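Local coordinates for nitrogen regulatory protein P-II (Thiomonas intermedia, PDB 5D4N) that binds adenine nucleotides and probably acts as a carboxysome-associated, bicarbonate-responsive member of the PII signalling family, at residues 20-23 with 24-28. Numbering follows the deposited sequence.
Sequences HKEF and ATDLL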
loop_
_atom_site.group_PDB
_atom_site.type_symbol
_atom_site.label_atom_id
_atom_site.label_comp_id
_atom_site.label_asym_id
_atom_site.label_seq_id
_atom_site.Cartn_x
_atom_site.Cartn_y
_atom_site.Cartn_z
ATOM N N HIS A 20 -3.498 9.083 -17.292
ATOM C CA HIS A 20 -3.386 7.760 -17.901
ATOM C C HIS A 20 -4.212 6.683 -17.189
ATOM O O HIS A 20 -4.014 5.482 -17.439
ATOM C CB HIS A 20 -1.907 7.374 -17.979
ATOM C CG HIS A 20 -1.120 8.324 -18.805
ATOM N ND1 HIS A 20 -1.352 8.450 -20.172
ATOM C CD2 HIS A 20 -0.159 9.202 -18.434
ATOM C CE1 HIS A 20 -0.500 9.379 -20.586
ATOM N NE2 HIS A 20 0.240 9.856 -19.575
ATOM N N LYS A 21 -5.144 7.100 -16.286
ATOM C CA LYS A 21 -5.958 6.145 -15.524
ATOM C C LYS A 21 -6.707 5.169 -16.436
ATOM O O LYS A 21 -6.645 3.949 -16.209
ATOM C CB LYS A 21 -6.953 6.882 -14.621
ATOM C CG LYS A 21 -7.875 5.945 -13.791
ATOM C CD LYS A 21 -8.768 6.737 -12.831
ATOM C CE LYS A 21 -10.040 7.222 -13.451
ATOM N NZ LYS A 21 -10.870 7.945 -12.447
ATOM N N GLU A 22 -7.378 5.689 -17.465
ATOM C CA GLU A 22 -8.166 4.837 -18.355
ATOM C C GLU A 22 -7.304 3.807 -19.098
ATOM O O GLU A 22 -7.723 2.660 -19.218
ATOM C CB GLU A 22 -9.048 5.679 -19.285
ATOM C CG GLU A 22 -10.011 4.862 -20.116
ATOM C CD GLU A 22 -10.671 5.655 -21.222
ATOM O OE1 GLU A 22 -10.040 5.809 -22.293
ATOM O OE2 GLU A 22 -11.812 6.127 -21.016
ATOM N N PHE A 23 -6.080 4.183 -19.537
ATOM C CA PHE A 23 -5.172 3.253 -20.205
ATOM C C PHE A 23 -4.884 2.079 -19.256
ATOM O O PHE A 23 -4.962 0.903 -19.650
ATOM C CB PHE A 23 -3.863 3.963 -20.546
ATOM C CG PHE A 23 -2.792 3.053 -21.084
ATOM C CD1 PHE A 23 -1.917 2.394 -20.226
ATOM C CD2 PHE A 23 -2.635 2.868 -22.457
ATOM C CE1 PHE A 23 -0.966 1.504 -20.719
ATOM C CE2 PHE A 23 -1.642 2.006 -22.953
ATOM C CZ PHE A 23 -0.834 1.305 -22.071
ATOM N N ALA A 24 -4.542 2.415 -18.016
ATOM C CA ALA A 24 -4.209 1.384 -17.029
ATOM C C ALA A 24 -5.398 0.503 -16.670
ATOM O O ALA A 24 -5.260 -0.724 -16.663
ATOM C CB ALA A 24 -3.658 2.037 -15.792
ATOM N N THR A 25 -6.558 1.106 -16.345
ATOM C CA THR A 25 -7.772 0.307 -15.987
ATOM C C THR A 25 -8.249 -0.543 -17.165
ATOM O O THR A 25 -8.679 -1.687 -16.973
ATOM C CB THR A 25 -8.854 1.157 -15.346
ATOM O OG1 THR A 25 -9.349 2.097 -16.323
ATOM C CG2 THR A 25 -8.358 1.844 -14.048
ATOM N N ASP A 26 -8.082 -0.031 -18.408
ATOM C CA ASP A 26 -8.418 -0.819 -19.591
ATOM C C ASP A 26 -7.516 -2.059 -19.701
ATOM O O ASP A 26 -8.024 -3.125 -20.039
ATOM C CB ASP A 26 -8.294 0.001 -20.867
ATOM C CG ASP A 26 -9.430 0.959 -21.148
ATOM O OD1 ASP A 26 -10.474 0.889 -20.433
ATOM O OD2 ASP A 26 -9.290 1.767 -22.077
ATOM N N LEU A 27 -6.198 -1.928 -19.407
ATOM C CA LEU A 27 -5.308 -3.105 -19.403
ATOM C C LEU A 27 -5.766 -4.107 -18.360
ATOM O O LEU A 27 -5.766 -5.320 -18.609
ATOM C CB LEU A 27 -3.860 -2.716 -19.083
ATOM C CG LEU A 27 -3.050 -2.124 -20.236
ATOM C CD1 LEU A 27 -1.621 -1.876 -19.781
ATOM C CD2 LEU A 27 -3.092 -3.009 -21.475
ATOM N N LEU A 28 -6.125 -3.614 -17.172
ATOM C CA LEU A 28 -6.581 -4.525 -16.112
ATOM C C LEU A 28 -7.863 -5.228 -16.523
ATOM O O LEU A 28 -7.936 -6.440 -16.403
ATOM C CB LEU A 28 -6.777 -3.792 -14.780
ATOM C CG LEU A 28 -5.530 -3.115 -14.196
ATOM C CD1 LEU A 28 -5.916 -2.255 -13.020
ATOM C CD2 LEU A 28 -4.480 -4.133 -13.788
#
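Phe23 reaches along to the next turn of the helix and meets Leu27 obliquely there, with CE1 of Phe23 3.6 Å from CD1 of Leu27. The ring, itself exposed, gets there because its CG stands anti to the backbone N (chi1 173°). Phe85 of helix 72-88 stacks on the same ring, while Leu27 leans on Phe82. The tight part is Ala24 and Thr25, both buried. Ala24, the residue after Phe23, sits between Leu16, Ile66 and Phe82, and its N bonds at 3.2 Å to O of His20, the N-cap residue. Next comes Thr25 N, 2.8 Å from Lys21 O in an almost straight bond (N-H...O 176°). The Thr25 methyl CG2 also lies 4.1 Å from CG of Lys21. This is the first helix of the ferredoxin-like PII fold, packed beside helix 72-88 on one face of the antiparallel sheet. A glycine in place of Thr25 would probably take the methyl from beside Lys21 CG, remove the side chain that rests on Tyr36, and open a gap against the sheet. The solvent side is looser. Asp26 N does bond to Glu22 O at 2.8 Å, but the two carboxylates, their planes 19° apart, bring like charges close, with Glu22 OE1 4.1 Å from Asp26 OD2. That proximity would be expected to disfavour full ionisation of the pair somewhat, although both residues are exposed and water can screen them.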